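Local coordinates for hypothetical protein (Catenulispora acidiphila, PDB 4H3U) that is of unknown function but has a ketosteroid isomerase-like (SnoaL-like) fold and may take part in trimethylamine metabolism, at residues Pro28-Ala33 / Glu129-Asp134; Thr32-Ala37 / Ile101-Gly106. One frame throughout, in Å; residues are numbered along the deposited sequence.

Contact 1: residues Pro28-Ala33 / Glu129-Asp134; sequences PEIVTA and EEITSD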
loop_
_atom_site.group_PDB
_atom_site.type_symbol
_atom_site.label_atom_id
_atom_site.label_comp_id
_atom_site.label_asym_id
_atom_site.label_seq_id
_atom_site.Cartn_x
_atom_site.Cartn_y
_atom_site.Cartn_z
ATOM N N PRO A 28 4.787 11.029 -14.905
ATOM C CA PRO A 28 6.179 11.496 -14.840
ATOM C C PRO A 28 7.125 10.504 -15.529
ATOM O O PRO A 28 6.948 9.283 -15.373
ATOM C CB PRO A 28 6.438 11.588 -13.336
ATOM C CG PRO A 28 5.084 11.859 -12.774
ATOM C CD PRO A 28 4.121 11.064 -13.593
ATOM N N GLU A 29 8.170 10.992 -16.177
ATOM C CA GLU A 29 9.112 10.099 -16.817
ATOM C C GLU A 29 9.752 9.113 -15.810
ATOM O O GLU A 29 10.054 8.001 -16.192
ATOM C CB GLU A 29 10.140 10.929 -17.604
ATOM C CG GLU A 29 9.463 11.710 -18.757
ATOM C CD GLU A 29 8.833 10.816 -19.848
ATOM O OE1 GLU A 29 9.467 9.832 -20.316
ATOM O OE2 GLU A 29 7.699 11.127 -20.299
ATOM N N ILE A 30 9.996 9.569 -14.576
ATOM C CA ILE A 30 10.605 8.704 -13.577
ATOM C C ILE A 30 9.733 7.473 -13.308
ATOM O O ILE A 30 10.252 6.378 -13.038
ATOM C CB ILE A 30 10.941 9.472 -12.269
ATOM C CG1 ILE A 30 11.820 8.633 -11.347
ATOM C CG2 ILE A 30 9.703 9.898 -11.512
ATOM C CD1 ILE A 30 13.126 8.182 -11.927
ATOM N N VAL A 31 8.408 7.650 -13.388
ATOM C CA VAL A 31 7.478 6.541 -13.212
ATOM C C VAL A 31 7.613 5.547 -14.370
ATOM O O VAL A 31 7.667 4.333 -14.166
ATOM C CB VAL A 31 6.072 7.030 -13.027
ATOM C CG1 VAL A 31 5.082 5.898 -12.949
ATOM C CG2 VAL A 31 5.991 7.900 -11.753
ATOM N N THR A 32 7.633 6.069 -15.597
ATOM C CA THR A 32 7.791 5.206 -16.766
ATOM C C THR A 32 9.131 4.456 -16.681
ATOM O O THR A 32 9.182 3.263 -16.988
ATOM C CB THR A 32 7.679 6.063 -18.037
ATOM O OG1 THR A 32 6.422 6.727 -17.993
ATOM C CG2 THR A 32 7.834 5.247 -19.284
ATOM N N ALA A 33 10.194 5.131 -16.245
ATOM C CA ALA A 33 11.504 4.524 -16.132
ATOM C C ALA A 33 11.517 3.426 -15.071
ATOM O O ALA A 33 12.107 2.368 -15.239
ATOM C CB ALA A 33 12.581 5.542 -15.835
ATOM N N GLU A 129 15.575 14.229 -11.068
ATOM C CA GLU A 129 15.278 12.925 -11.614
ATOM C C GLU A 129 15.560 11.749 -10.660
ATOM O O GLU A 129 14.968 10.704 -10.860
ATOM C CB GLU A 129 16.108 12.661 -12.856
ATOM C CG GLU A 129 15.907 13.634 -14.000
ATOM C CD GLU A 129 16.172 12.946 -15.316
ATOM O OE1 GLU A 129 15.921 11.749 -15.354
ATOM O OE2 GLU A 129 16.498 13.582 -16.339
ATOM N N GLU A 130 16.385 11.929 -9.616
ATOM C CA GLU A 130 16.760 10.832 -8.686
ATOM C C GLU A 130 15.673 10.523 -7.674
ATOM O O GLU A 130 15.022 11.390 -7.134
ATOM C CB GLU A 130 17.967 11.218 -7.801
ATOM C CG GLU A 130 19.298 11.435 -8.475
ATOM C CD GLU A 130 20.429 11.333 -7.469
ATOM O OE1 GLU A 130 20.511 12.107 -6.511
ATOM O OE2 GLU A 130 21.287 10.490 -7.684
ATOM N N ILE A 131 15.562 9.229 -7.371
ATOM C CA ILE A 131 14.669 8.730 -6.338
ATOM C C ILE A 131 15.436 8.629 -5.022
ATOM O O ILE A 131 16.478 7.985 -4.957
ATOM C CB ILE A 131 14.057 7.374 -6.689
ATOM C CG1 ILE A 131 13.340 7.429 -8.044
ATOM C CG2 ILE A 131 13.139 6.945 -5.558
ATOM C CD1 ILE A 131 12.880 6.086 -8.561
ATOM N N THR A 132 14.946 9.312 -3.988
ATOM C CA THR A 132 15.528 9.215 -2.674
ATOM C C THR A 132 14.860 8.156 -1.801
ATOM O O THR A 132 15.488 7.626 -0.894
ATOM C CB THR A 132 15.563 10.575 -1.948
ATOM O OG1 THR A 132 14.236 11.022 -1.709
ATOM C CG2 THR A 132 16.282 11.598 -2.798
ATOM N N SER A 133 13.584 7.883 -2.062
ATOM C CA SER A 133 12.827 6.872 -1.322
ATOM C C SER A 133 11.787 6.211 -2.224
ATOM O O SER A 133 11.119 6.876 -2.993
ATOM C CB SER A 133 12.098 7.528 -0.120
ATOM O OG SER A 133 11.187 6.645 0.501
ATOM N N ASP A 134 11.701 4.881 -2.120
ATOM C CA ASP A 134 10.628 4.120 -2.749
ATOM C C ASP A 134 10.027 3.226 -1.644
ATOM O O ASP A 134 10.772 2.524 -0.942
ATOM C CB ASP A 134 11.198 3.243 -3.875
ATOM C CG ASP A 134 10.177 2.389 -4.614
ATOM O OD1 ASP A 134 9.405 1.693 -3.877
ATOM O OD2 ASP A 134 10.220 2.333 -5.837
#
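Ile30, in the first turn of the helix that opens at Glu29, reaches across to Glu129 and Ile131 and makes every contact from its side. Starting at CB, which points toward the other segment, the two branches part company. CG1 lies anti to the backbone N (chi1 -169°) and heads for the strand, while the short CG2 branch stays back from it. Ile30 CG1 lies 3.8 Å from Ile131 CG1 and comes equally near the carbonyl oxygen of Glu129. One bond further on, Ile30 CD1 stops 3.3 Å from Glu129 O. The methyl meets that oxygen almost head-on, a close van der Waals meeting of methyl and carbonyl, with an angle of about 168° at O between Glu129 C and Ile30 CD1. Ile30 CD1 is also 4.0 Å from Ile131 CG1, and the tip thus sits in the angle between a backbone oxygen and an aliphatic chain. Ile131 answers with its longer branch, stretched out (chi2 172°), whose CD1 comes to 3.9 Å from Ile30 CG1. The two isoleucines cross obliquely, overlapping through CG1 and CD1 on both sides. About 115 Å² is buried in all, with Ile131 inside the protein and Glu129 at the surface.

Glu129 stands in the turn joining strands 116-127 and 130-138, so the contact sets the start of helix 29-39, with Pro28 as its N-cap residue, against the end of that hairpin, the N-terminal helix packing on the sheet as in SnoaL-like (ketosteroid isomerase-like) folds. Leu49 touches both isoleucines, and the backbones of Leu49 and Ile131 are hydrogen-bonded; Arg94 of strand 82-95 touches Ile30. Just beyond, Thr132 and Ser133 both face Arg125 in a classic beta bulge where the strand turns a corner.

Contact 2: residues Thr32-Ala37 / Ile101-Gly106; sequences TAWAAA and IEAVYG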
loop_
_atom_site.group_PDB
_atom_site.type_symbol
_atom_site.label_atom_id
_atom_site.label_comp_id
_atom_site.label_asym_id
_atom_site.label_seq_id
_atom_site.Cartn_x
_atom_site.Cartn_y
_atom_site.Cartn_z
ATOM N N THR A 32 7.633 6.069 -15.597
ATOM C CA THR A 32 7.791 5.206 -16.766
ATOM C C THR A 32 9.131 4.456 -16.681
ATOM O O THR A 32 9.182 3.263 -16.988
ATOM C CB THR A 32 7.679 6.063 -18.037
ATOM O OG1 THR A 32 6.422 6.727 -17.993
ATOM C CG2 THR A 32 7.834 5.247 -19.284
ATOM N N ALA A 33 10.194 5.131 -16.245
ATOM C CA ALA A 33 11.504 4.524 -16.132
ATOM C C ALA A 33 11.517 3.426 -15.071
ATOM O O ALA A 33 12.107 2.368 -15.239
ATOM C CB ALA A 33 12.581 5.542 -15.835
ATOM N N TRP A 34 10.862 3.688 -13.946
ATOM C CA TRP A 34 10.759 2.718 -12.842
ATOM C C TRP A 34 10.024 1.450 -13.307
ATOM O O TRP A 34 10.480 0.336 -13.050
ATOM C CB TRP A 34 10.086 3.423 -11.666
ATOM C CG TRP A 34 9.662 2.553 -10.517
ATOM C CD1 TRP A 34 10.375 2.277 -9.373
ATOM C CD2 TRP A 34 8.373 1.925 -10.339
ATOM N NE1 TRP A 34 9.626 1.484 -8.536
ATOM C CE2 TRP A 34 8.385 1.301 -9.080
ATOM C CE3 TRP A 34 7.200 1.898 -11.082
ATOM C CZ2 TRP A 34 7.284 0.645 -8.579
ATOM C CZ3 TRP A 34 6.099 1.252 -10.572
ATOM C CH2 TRP A 34 6.151 0.629 -9.334
ATOM N N ALA A 35 8.905 1.644 -14.001
ATOM C CA ALA A 35 8.152 0.488 -14.511
ATOM C C ALA A 35 8.944 -0.309 -15.537
ATOM O O ALA A 35 8.926 -1.554 -15.514
ATOM C CB ALA A 35 6.814 0.896 -15.071
ATOM N N ALA A 36 9.664 0.396 -16.413
ATOM C CA ALA A 36 10.459 -0.267 -17.433
ATOM C C ALA A 36 11.613 -1.047 -16.772
ATOM O O ALA A 36 11.978 -2.139 -17.226
ATOM C CB ALA A 36 10.985 0.724 -18.446
ATOM N N ALA A 37 12.188 -0.500 -15.710
ATOM C CA ALA A 37 13.272 -1.165 -14.991
ATOM C C ALA A 37 12.752 -2.442 -14.324
ATOM O O ALA A 37 13.345 -3.512 -14.416
ATOM C CB ALA A 37 13.884 -0.217 -13.976
ATOM N N ILE A 101 2.265 6.260 -7.290
ATOM C CA ILE A 101 2.044 5.381 -8.406
ATOM C C ILE A 101 1.013 4.334 -8.058
ATOM O O ILE A 101 1.157 3.652 -7.045
ATOM C CB ILE A 101 3.340 4.661 -8.806
ATOM C CG1 ILE A 101 4.491 5.620 -9.078
ATOM C CG2 ILE A 101 3.103 3.768 -10.024
ATOM C CD1 ILE A 101 5.845 4.962 -9.193
ATOM N N GLU A 102 -0.024 4.212 -8.875
ATOM C CA GLU A 102 -0.947 3.093 -8.815
ATOM C C GLU A 102 -0.535 2.188 -10.003
ATOM O O GLU A 102 -0.570 2.598 -11.177
ATOM C CB GLU A 102 -2.393 3.526 -8.959
ATOM C CG GLU A 102 -2.829 4.351 -7.789
ATOM C CD GLU A 102 -4.294 4.734 -7.767
ATOM O OE1 GLU A 102 -5.152 3.840 -7.996
ATOM O OE2 GLU A 102 -4.596 5.916 -7.436
ATOM N N ALA A 103 -0.107 0.974 -9.699
ATOM C CA ALA A 103 0.387 0.035 -10.695
ATOM C C ALA A 103 -0.230 -1.303 -10.517
ATOM O O ALA A 103 -0.998 -1.540 -9.580
ATOM C CB ALA A 103 1.892 -0.101 -10.556
ATOM N N VAL A 104 0.047 -2.194 -11.472
ATOM C CA VAL A 104 -0.268 -3.617 -11.338
ATOM C C VAL A 104 1.056 -4.352 -11.409
ATOM O O VAL A 104 1.833 -4.175 -12.338
ATOM C CB VAL A 104 -1.240 -4.136 -12.426
ATOM C CG1 VAL A 104 -1.470 -5.640 -12.294
ATOM C CG2 VAL A 104 -2.556 -3.398 -12.337
ATOM N N TYR A 105 1.271 -5.181 -10.401
ATOM C CA TYR A 105 2.458 -6.013 -10.252
ATOM C C TYR A 105 2.091 -7.472 -10.509
ATOM O O TYR A 105 1.215 -8.012 -9.858
ATOM C CB TYR A 105 2.980 -5.857 -8.838
ATOM C CG TYR A 105 4.086 -6.786 -8.421
ATOM C CD1 TYR A 105 5.039 -7.223 -9.330
ATOM C CD2 TYR A 105 4.128 -7.327 -7.168
ATOM C CE1 TYR A 105 6.032 -8.129 -8.955
ATOM C CE2 TYR A 105 5.188 -8.125 -6.743
ATOM C CZ TYR A 105 6.157 -8.486 -7.628
ATOM O OH TYR A 105 7.176 -9.314 -7.224
ATOM N N GLY A 106 2.755 -8.068 -11.474
ATOM C CA GLY A 106 2.473 -9.444 -11.843
ATOM C C GLY A 106 3.724 -10.253 -12.087
ATOM O O GLY A 106 4.810 -9.727 -12.342
#
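Trp34 on the helix and Ile101 on the strand meet across a backbone gap in which the nearest alpha carbons, Ala35 CA and Ala103 CA, are still 8.7 Å apart. Residues 32-37 are regular helix, with Ala36 N and Ala37 N bonded to the carbonyls of Thr32 and Ala33; residues 101-106 are extended strand, whose side chains alternate so that Ile101 and Ala103 point at the helix and Glu102 points away. Large side chains have to span such a separation, and the indole does most of it. With chi1 at 170°, CG stands opposite the backbone N, which carries the ring out from the helix toward the sheet.

Ile101 comes from the opposite direction and sets CD1 over one face of the Trp34 ring, 4.0 Å from the centroid of the six-membered ring and 17° off its normal: a CH-pi contact. Ile101 CD1 is offset toward the rim, 3.8 Å from Trp34 CE3. Ile101 CG2 adds a second touch on the same residue, 4.0 Å from Trp34 CZ3. Ala103 approaches differently, its CB near the plane of the ring and at the edge, 4.4 Å from Trp34 CZ3. At the other end of the indole, NE1 makes a weak hydrogen bond to Asp134. Replacing Trp34 by an alanine would probably open a gap beneath the Ile101 methyl and leave the Asp134 carboxylate without this donor.

All three touching residues are buried. Val87, Met120 and Thr122 of the adjoining strands and Leu46 of helix 43-47 also pack on Trp34, and Trp38, one turn on, meets it edge-to-face. This is the inner face of the curved sheet of the SnoaL-like fold; from the other face Glu102 hydrogen-bonds to Gln135 of the second subunit.

How the contacts relate
Both contacts set out from helix 29-39 and share Thr32 and Ala33. Following the chain from the N terminus, contact 2 is the first to close, when strand 98-109 returns to the middle of the helix after 63 intervening residues. Contact 1 closes later, once the chain has passed through strand 116-127 into 130-138, bringing 129-134 back to the helix's first turn. The shorter loop therefore nests inside the longer. Their centres lie 10 Å apart, and Val31 CG2 packs 3.8 Å from Ile101 CG1 to join them. Together they lay one helix over two strands of the same sheet, with strand 116-127 running between.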